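Local atomic coordinates of D-hydantoinase (Ralstonia pickettii, PDB entry 1NFG), a protein that probably hydrolyses the cyclic amide bond of D-hydantoin derivatives stereospecifically, using two zinc ions per subunit. Residues M1-N7 / D20-G26; L344-Y348 / V391-P395. All blocks are in the same frame, centred on the assembly; numbering follows the deposited sequence.

Contact 1. Residues M1-N7 / D20-G26; sequences MDIIIKN and DLGIKDG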
ATOM      1  N   MET A   1      51.375 -18.415  20.147  1.00 31.83           N
ATOM      2  CA  MET A   1      50.575 -17.403  19.395  1.00 33.65           C
ATOM      3  C   MET A   1      51.196 -17.169  18.016  1.00 33.92           C
ATOM      4  O   MET A   1      52.275 -16.593  17.911  1.00 34.19           O
ATOM      5  CB  MET A   1      50.537 -16.089  20.178  1.00 33.82           C
ATOM      6  CG  MET A   1      49.226 -15.317  20.063  1.00 34.25           C
ATOM      7  SD  MET A   1      47.786 -16.264  20.656  1.00 35.23           S
ATOM      8  CE  MET A   1      47.523 -15.594  22.292  1.00 35.59           C
ATOM      9  N   ASP A   2      50.514 -17.613  16.961  1.00 34.13           N
ATOM     10  CA  ASP A   2      51.029 -17.462  15.600  1.00 33.54           C
ATOM     11  C   ASP A   2      51.097 -16.009  15.171  1.00 33.77           C
ATOM     12  O   ASP A   2      52.081 -15.571  14.567  1.00 34.45           O
ATOM     13  CB  ASP A   2      50.168 -18.232  14.594  1.00 33.23           C
ATOM     14  CG  ASP A   2      49.970 -19.683  14.981  1.00 35.00           C
ATOM     15  OD1 ASP A   2      50.878 -20.270  15.604  1.00 36.04           O
ATOM     16  OD2 ASP A   2      48.905 -20.247  14.649  1.00 36.93           O
ATOM     17  N   ILE A   3      50.043 -15.259  15.469  1.00 33.75           N
ATOM     18  CA  ILE A   3      49.999 -13.850  15.102  1.00 32.42           C
ATOM     19  C   ILE A   3      49.276 -13.004  16.138  1.00 31.60           C
ATOM     20  O   ILE A   3      48.374 -13.481  16.832  1.00 31.71           O
ATOM     21  CB  ILE A   3      49.324 -13.656  13.718  1.00 32.13           C
ATOM     22  CG1 ILE A   3      50.286 -14.109  12.618  1.00 32.88           C
ATOM     23  CG2 ILE A   3      48.919 -12.200  13.516  1.00 31.23           C
ATOM     24  CD1 ILE A   3      49.871 -13.712  11.220  1.00 35.24           C
ATOM     25  N   ILE A   4      49.712 -11.753  16.254  1.00 29.32           N
ATOM     26  CA  ILE A   4      49.108 -10.796  17.166  1.00 28.65           C
ATOM     27  C   ILE A   4      48.874  -9.508  16.394  1.00 28.36           C
ATOM     28  O   ILE A   4      49.788  -8.989  15.743  1.00 27.47           O
ATOM     29  CB  ILE A   4      50.020 -10.461  18.373  1.00 28.92           C
ATOM     30  CG1 ILE A   4      50.102 -11.652  19.327  1.00 29.22           C
ATOM     31  CG2 ILE A   4      49.467  -9.245  19.124  1.00 27.24           C
ATOM     32  CD1 ILE A   4      51.085 -11.441  20.482  1.00 26.84           C
ATOM     33  N   ILE A   5      47.644  -9.008  16.450  1.00 27.32           N
ATOM     34  CA  ILE A   5      47.312  -7.755  15.784  1.00 27.60           C
ATOM     35  C   ILE A   5      47.066  -6.758  16.911  1.00 27.71           C
ATOM     36  O   ILE A   5      46.119  -6.903  17.696  1.00 27.15           O
ATOM     37  CB  ILE A   5      46.066  -7.905  14.888  1.00 27.30           C
ATOM     38  CG1 ILE A   5      46.343  -8.955  13.808  1.00 25.99           C
ATOM     39  CG2 ILE A   5      45.733  -6.570  14.226  1.00 25.72           C
ATOM     40  CD1 ILE A   5      45.139  -9.316  12.975  1.00 29.18           C
ATOM     41  N   LYS A   6      47.936  -5.756  16.989  1.00 26.64           N
ATOM     42  CA  LYS A   6      47.873  -4.757  18.048  1.00 26.84           C
ATOM     43  C   LYS A   6      47.592  -3.335  17.582  1.00 26.96           C
ATOM     44  O   LYS A   6      47.817  -2.994  16.416  1.00 25.89           O
ATOM     45  CB  LYS A   6      49.200  -4.744  18.809  1.00 27.72           C
ATOM     46  CG  LYS A   6      50.356  -4.217  17.959  1.00 28.36           C
ATOM     47  CD  LYS A   6      51.650  -4.087  18.736  1.00 30.40           C
ATOM     48  CE  LYS A   6      52.769  -3.547  17.842  1.00 32.57           C
ATOM     49  NZ  LYS A   6      54.064  -3.381  18.571  1.00 32.35           N
ATOM     50  N   ASN A   7      47.125  -2.511  18.521  1.00 27.01           N
ATOM     51  CA  ASN A   7      46.847  -1.095  18.276  1.00 28.96           C
ATOM     52  C   ASN A   7      45.717  -0.804  17.305  1.00 29.85           C
ATOM     53  O   ASN A   7      45.605   0.317  16.801  1.00 30.31           O
ATOM     54  CB  ASN A   7      48.103  -0.376  17.757  1.00 29.22           C
ATOM     55  CG  ASN A   7      49.316  -0.610  18.630  1.00 28.01           C
ATOM     56  OD1 ASN A   7      49.202  -0.773  19.847  1.00 26.78           O
ATOM     57  ND2 ASN A   7      50.492  -0.614  18.013  1.00 28.19           N
ATOM     58  N   ASP A  20      43.802  -5.752  21.405  1.00 34.38           N
ATOM     59  CA  ASP A  20      44.714  -6.527  20.594  1.00 34.01           C
ATOM     60  C   ASP A  20      44.165  -7.933  20.415  1.00 34.05           C
ATOM     61  O   ASP A  20      43.416  -8.434  21.262  1.00 33.17           O
ATOM     62  CB  ASP A  20      46.091  -6.565  21.248  1.00 35.67           C
ATOM     63  CG  ASP A  20      46.710  -5.186  21.383  1.00 36.95           C
ATOM     64  OD1 ASP A  20      46.525  -4.349  20.467  1.00 36.88           O
ATOM     65  OD2 ASP A  20      47.397  -4.948  22.398  1.00 37.99           O
ATOM     66  N   LEU A  21      44.544  -8.557  19.302  1.00 33.98           N
ATOM     67  CA  LEU A  21      44.096  -9.902  18.955  1.00 33.73           C
ATOM     68  C   LEU A  21      45.189 -10.950  19.027  1.00 32.97           C
ATOM     69  O   LEU A  21      46.355 -10.672  18.742  1.00 32.24           O
ATOM     70  CB  LEU A  21      43.543  -9.922  17.526  1.00 34.73           C
ATOM     71  CG  LEU A  21      42.118  -9.475  17.244  1.00 35.18           C
ATOM     72  CD1 LEU A  21      41.895  -9.479  15.749  1.00 36.84           C
ATOM     73  CD2 LEU A  21      41.134 -10.411  17.932  1.00 37.13           C
ATOM     74  N   GLY A  22      44.785 -12.166  19.374  1.00 31.81           N
ATOM     75  CA  GLY A  22      45.712 -13.278  19.435  1.00 31.98           C
ATOM     76  C   GLY A  22      45.212 -14.411  18.552  1.00 32.45           C
ATOM     77  O   GLY A  22      44.185 -15.029  18.844  1.00 32.69           O
ATOM     78  N   ILE A  23      45.932 -14.686  17.468  1.00 32.80           N
ATOM     79  CA  ILE A  23      45.556 -15.749  16.536  1.00 33.72           C
ATOM     80  C   ILE A  23      46.429 -16.999  16.711  1.00 35.16           C
ATOM     81  O   ILE A  23      47.658 -16.916  16.739  1.00 35.36           O
ATOM     82  CB  ILE A  23      45.672 -15.256  15.081  1.00 32.49           C
ATOM     83  CG1 ILE A  23      44.728 -14.075  14.869  1.00 31.27           C
ATOM     84  CG2 ILE A  23      45.350 -16.387  14.114  1.00 31.96           C
ATOM     85  CD1 ILE A  23      44.955 -13.338  13.576  1.00 31.30           C
ATOM     86  N   LYS A  24      45.784 -18.157  16.813  1.00 36.08           N
ATOM     87  CA  LYS A  24      46.498 -19.414  16.999  1.00 37.83           C
ATOM     88  C   LYS A  24      45.845 -20.575  16.247  1.00 37.74           C
ATOM     89  O   LYS A  24      44.735 -20.995  16.576  1.00 36.88           O
ATOM     90  CB  LYS A  24      46.555 -19.751  18.489  1.00 40.89           C
ATOM     91  CG  LYS A  24      47.231 -21.074  18.816  1.00 44.18           C
ATOM     92  CD  LYS A  24      48.732 -20.988  18.620  1.00 47.61           C
ATOM     93  CE  LYS A  24      49.426 -22.235  19.147  1.00 49.12           C
ATOM     94  NZ  LYS A  24      50.909 -22.079  19.132  1.00 50.34           N
ATOM     95  N   ASP A  25      46.551 -21.098  15.251  1.00 37.63           N
ATOM     96  CA  ASP A  25      46.062 -22.214  14.449  1.00 36.90           C
ATOM     97  C   ASP A  25      44.836 -21.844  13.631  1.00 35.78           C
ATOM     98  O   ASP A  25      43.812 -22.530  13.673  1.00 34.66           O
ATOM     99  CB  ASP A  25      45.751 -23.424  15.336  1.00 37.06           C
ATOM    100  CG  ASP A  25      46.977 -23.926  16.073  1.00 39.92           C
ATOM    101  OD1 ASP A  25      48.088 -23.828  15.502  1.00 40.12           O
ATOM    102  OD2 ASP A  25      46.836 -24.426  17.213  1.00 41.35           O
ATOM    103  N   GLY A  26      44.957 -20.748  12.892  1.00 35.17           N
ATOM    104  CA  GLY A  26      43.874 -20.289  12.043  1.00 34.71           C
ATOM    105  C   GLY A  26      42.667 -19.712  12.753  1.00 34.40           C
ATOM    106  O   GLY A  26      41.702 -19.328  12.102  1.00 35.41           O
TER
HETATM  107  O   HOH W   1      47.521 -19.381  12.528  1.00 23.77           O
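Asp-20 lies across from Lys-6, its carboxylate turned toward the backbone of Asn-7, but the place of OD1 is doubtful, so the bond it makes there carries little weight. At Leu-21 the pairing is regular: its N gives a hydrogen bond of 2.8 Å to Ile-5 O, and its carbonyl accepts from Ile-5 N, as expected of an antiparallel hydrogen-bonded pair. The CB atoms of these two residues lie 4.2 Å apart on the same face. Gly-22 faces Ile-4 in a non-hydrogen-bonded pair. The bent chain of Met-1 folds back over this glycine, with SD 3.8 Å from Gly-22 CA. Ile-23 N donates to Ile-3 O at 169°, while Ile-23 O takes Ile-3 N and, weakly, Asp-2 N. The CD1 of Ile-23 meets Ile-3 CG2 and Ile-5 CD1, each at 4.1 Å, and Ile-390 of strand 390-400 packs against this face. Lys-24 crosses the Asp-2 side chain at about a right angle, and its NZ makes a long salt bridge of 4.0 Å to Asp-2 OD1. Asp-25 N points almost straight at Asp-2 OD2 (2.6 Å, 174°). Asp-2 CG lies beside its own backbone N (chi1 -53°), which brings the carboxylate to the 24-26 turn, where a water also donates to OD2 and accepts from Gly-26 N. On its other edge strand 3-6 pairs in parallel with strand 40-43. Asp-2 and Ile-3, set against the single Ile-23, form a classic beta bulge beside the N-terminus, in the small beta-rich domain that accompanies the TIM barrel in this superfamily.

Contact 2. Residues L344-Y348 / V391-P395; sequences LMMVY and VLWDP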
ATOM      1  N   LEU A 344      33.592  -4.230  -0.995  1.00 24.01           N
ATOM      2  CA  LEU A 344      33.757  -3.590   0.308  1.00 23.22           C
ATOM      3  C   LEU A 344      34.028  -2.093   0.247  1.00 24.14           C
ATOM      4  O   LEU A 344      33.337  -1.313   0.903  1.00 25.98           O
ATOM      5  CB  LEU A 344      34.866  -4.268   1.124  1.00 20.56           C
ATOM      6  CG  LEU A 344      34.680  -5.703   1.631  1.00 17.96           C
ATOM      7  CD1 LEU A 344      35.193  -5.787   3.044  1.00 16.86           C
ATOM      8  CD2 LEU A 344      33.232  -6.113   1.599  1.00 17.80           C
ATOM      9  N   MET A 345      35.024  -1.678  -0.525  1.00 24.01           N
ATOM     10  CA  MET A 345      35.329  -0.256  -0.607  1.00 25.26           C
ATOM     11  C   MET A 345      34.108   0.558  -0.994  1.00 25.60           C
ATOM     12  O   MET A 345      33.809   1.577  -0.370  1.00 27.19           O
ATOM     13  CB  MET A 345      36.454   0.008  -1.606  1.00 25.57           C
ATOM     14  CG  MET A 345      37.837  -0.381  -1.100  1.00 26.60           C
ATOM     15  SD  MET A 345      39.131   0.049  -2.282  1.00 28.22           S
ATOM     16  CE  MET A 345      38.881  -1.243  -3.519  1.00 27.60           C
ATOM     17  N   MET A 346      33.398   0.101  -2.021  1.00 25.92           N
ATOM     18  CA  MET A 346      32.204   0.786  -2.499  1.00 24.51           C
ATOM     19  C   MET A 346      31.102   0.862  -1.439  1.00 24.30           C
ATOM     20  O   MET A 346      30.513   1.918  -1.221  1.00 25.40           O
ATOM     21  CB  MET A 346      31.681   0.090  -3.755  1.00 24.02           C
ATOM     22  CG  MET A 346      32.588   0.251  -4.955  1.00 24.23           C
ATOM     23  SD  MET A 346      32.759   1.983  -5.437  1.00 27.47           S
ATOM     24  CE  MET A 346      34.193   2.361  -4.635  1.00 28.96           C
ATOM     25  N   VAL A 347      30.818  -0.252  -0.778  1.00 23.18           N
ATOM     26  CA  VAL A 347      29.794  -0.256   0.252  1.00 23.04           C
ATOM     27  C   VAL A 347      30.247   0.622   1.414  1.00 26.02           C
ATOM     28  O   VAL A 347      29.439   1.338   2.014  1.00 26.45           O
ATOM     29  CB  VAL A 347      29.520  -1.687   0.766  1.00 22.04           C
ATOM     30  CG1 VAL A 347      28.630  -1.645   2.004  1.00 18.78           C
ATOM     31  CG2 VAL A 347      28.861  -2.515  -0.336  1.00 19.69           C
ATOM     32  N   TYR A 348      31.545   0.573   1.717  1.00 27.08           N
ATOM     33  CA  TYR A 348      32.114   1.357   2.810  1.00 26.64           C
ATOM     34  C   TYR A 348      31.932   2.862   2.605  1.00 27.23           C
ATOM     35  O   TYR A 348      31.828   3.617   3.575  1.00 28.53           O
ATOM     36  CB  TYR A 348      33.607   1.051   2.978  1.00 26.56           C
ATOM     37  CG  TYR A 348      34.245   1.789   4.146  1.00 25.40           C
ATOM     38  CD1 TYR A 348      34.041   1.363   5.461  1.00 25.31           C
ATOM     39  CD2 TYR A 348      34.990   2.953   3.938  1.00 24.09           C
ATOM     40  CE1 TYR A 348      34.556   2.079   6.542  1.00 24.71           C
ATOM     41  CE2 TYR A 348      35.505   3.674   5.007  1.00 24.60           C
ATOM     42  CZ  TYR A 348      35.281   3.234   6.305  1.00 24.70           C
ATOM     43  OH  TYR A 348      35.751   3.968   7.365  1.00 26.66           O
ATOM     44  N   VAL A 391      40.426  -8.343   7.941  1.00 25.97           N
ATOM     45  CA  VAL A 391      40.772  -7.275   7.016  1.00 26.48           C
ATOM     46  C   VAL A 391      41.192  -6.081   7.847  1.00 26.75           C
ATOM     47  O   VAL A 391      40.451  -5.651   8.734  1.00 27.59           O
ATOM     48  CB  VAL A 391      39.579  -6.822   6.156  1.00 26.30           C
ATOM     49  CG1 VAL A 391      40.041  -5.774   5.146  1.00 24.09           C
ATOM     50  CG2 VAL A 391      38.963  -8.007   5.458  1.00 28.23           C
ATOM     51  N   LEU A 392      42.381  -5.556   7.573  1.00 26.85           N
ATOM     52  CA  LEU A 392      42.878  -4.388   8.283  1.00 26.90           C
ATOM     53  C   LEU A 392      42.599  -3.202   7.373  1.00 27.88           C
ATOM     54  O   LEU A 392      43.251  -3.017   6.340  1.00 26.47           O
ATOM     55  CB  LEU A 392      44.371  -4.536   8.577  1.00 26.59           C
ATOM     56  CG  LEU A 392      44.682  -5.781   9.422  1.00 27.43           C
ATOM     57  CD1 LEU A 392      46.128  -5.729   9.875  1.00 27.53           C
ATOM     58  CD2 LEU A 392      43.746  -5.854  10.634  1.00 25.28           C
ATOM     59  N   TRP A 393      41.607  -2.412   7.777  1.00 29.32           N
ATOM     60  CA  TRP A 393      41.132  -1.265   7.013  1.00 30.03           C
ATOM     61  C   TRP A 393      41.726   0.077   7.428  1.00 31.03           C
ATOM     62  O   TRP A 393      41.825   0.391   8.613  1.00 32.03           O
ATOM     63  CB  TRP A 393      39.604  -1.226   7.130  1.00 30.32           C
ATOM     64  CG  TRP A 393      38.886  -0.535   6.009  1.00 32.46           C
ATOM     65  CD1 TRP A 393      38.648   0.806   5.881  1.00 32.72           C
ATOM     66  CD2 TRP A 393      38.318  -1.155   4.850  1.00 32.99           C
ATOM     67  NE1 TRP A 393      37.966   1.057   4.713  1.00 32.08           N
ATOM     68  CE2 TRP A 393      37.751  -0.130   4.062  1.00 32.95           C
ATOM     69  CE3 TRP A 393      38.231  -2.481   4.400  1.00 32.11           C
ATOM     70  CZ2 TRP A 393      37.107  -0.390   2.845  1.00 32.56           C
ATOM     71  CZ3 TRP A 393      37.591  -2.737   3.194  1.00 30.70           C
ATOM     72  CH2 TRP A 393      37.038  -1.695   2.431  1.00 31.31           C
ATOM     73  N   ASP A 394      42.127   0.863   6.434  1.00 31.92           N
ATOM     74  CA  ASP A 394      42.683   2.193   6.668  1.00 32.58           C
ATOM     75  C   ASP A 394      41.575   3.166   6.286  1.00 32.60           C
ATOM     76  O   ASP A 394      41.395   3.475   5.108  1.00 32.46           O
ATOM     77  CB  ASP A 394      43.894   2.442   5.770  1.00 32.72           C
ATOM     78  CG  ASP A 394      44.574   3.769   6.063  1.00 34.21           C
ATOM     79  OD1 ASP A 394      43.882   4.726   6.476  1.00 31.28           O
ATOM     80  OD2 ASP A 394      45.807   3.852   5.869  1.00 36.26           O
ATOM     81  N   PRO A 395      40.820   3.664   7.275  1.00 32.88           N
ATOM     82  CA  PRO A 395      39.723   4.600   7.015  1.00 32.77           C
ATOM     83  C   PRO A 395      40.102   5.933   6.373  1.00 32.79           C
ATOM     84  O   PRO A 395      39.256   6.582   5.764  1.00 34.36           O
ATOM     85  CB  PRO A 395      39.092   4.776   8.394  1.00 31.90           C
ATOM     86  CG  PRO A 395      40.264   4.643   9.304  1.00 31.68           C
ATOM     87  CD  PRO A 395      40.993   3.455   8.723  1.00 32.69           C
TER
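Tyr-348 takes Trp-393 NE1 over one face of its ring, 3.5 Å above the plane and over its centre. The centroids of the phenol and the five-membered ring are 4.3 Å apart and their planes meet at 46°, an oblique pairing, neither a stack nor edge-to-face. The two side chains reach past each other from opposite directions: Tyr-348 CG lies anti to its backbone N (chi1 -177°), which carries the ring from the helix toward the strand, while the indole extends the other way. Near the root of the tyrosine, CB approaches Trp-393 CZ2 to 3.8 Å; at its far end, OH lies 3.6 Å from Pro-395 CB, an apolar neighbour. The six-membered ring of the indole drives on to the helix one turn earlier. Its CH2 atom is 3.6 Å from Leu-344 CB, which meets the ring obliquely, and 3.6 Å from Met-345 N, which lies in the indole plane at the edge. Leu-344 CD1 adds a contact to Trp-393 CZ3, and Met-345 CG comes within 3.9 Å of Trp-393 CH2. No hydrogen bond links the segments, and the axes of helix 344-348 and strand 391-394, crossing at -48°, come no nearer than 11.8 Å; the indole spans that separation. Pro-424 of strand 419-429 touches both Trp-393 and Met-345. Tyr-348 also meets Phe-361 edge-to-face and Leu-344 touches Val-365, both of helix 358-372, while Tyr-48 of strand 48-58 touches Tyr-348 and Trp-393; helix 343-352 thus packs against helix 358-372 as well as strands 48-58, 390-400 and 419-429.

Overall arrangement
The centre of contact 1 lies about 29 Å from the centre of the chain and the contact is partly buried; the centre of contact 2 lies at about 16 Å, and that contact is buried. The first is chiefly backbone pairing between antiparallel strands, with charged groups and a water at its bulged end, whereas the second has no hydrogen bond between its segments and depends on aromatic and aliphatic side chains joining a helix to a strand. Strand 390-400 connects them: it supplies the tryptophan of contact 2, and its Leu-392 CD2 touches Ile-5 CG2 of contact 1 at 4.2 Å. The two centres are about 21 Å apart, and both contacts lie away from the zinc site.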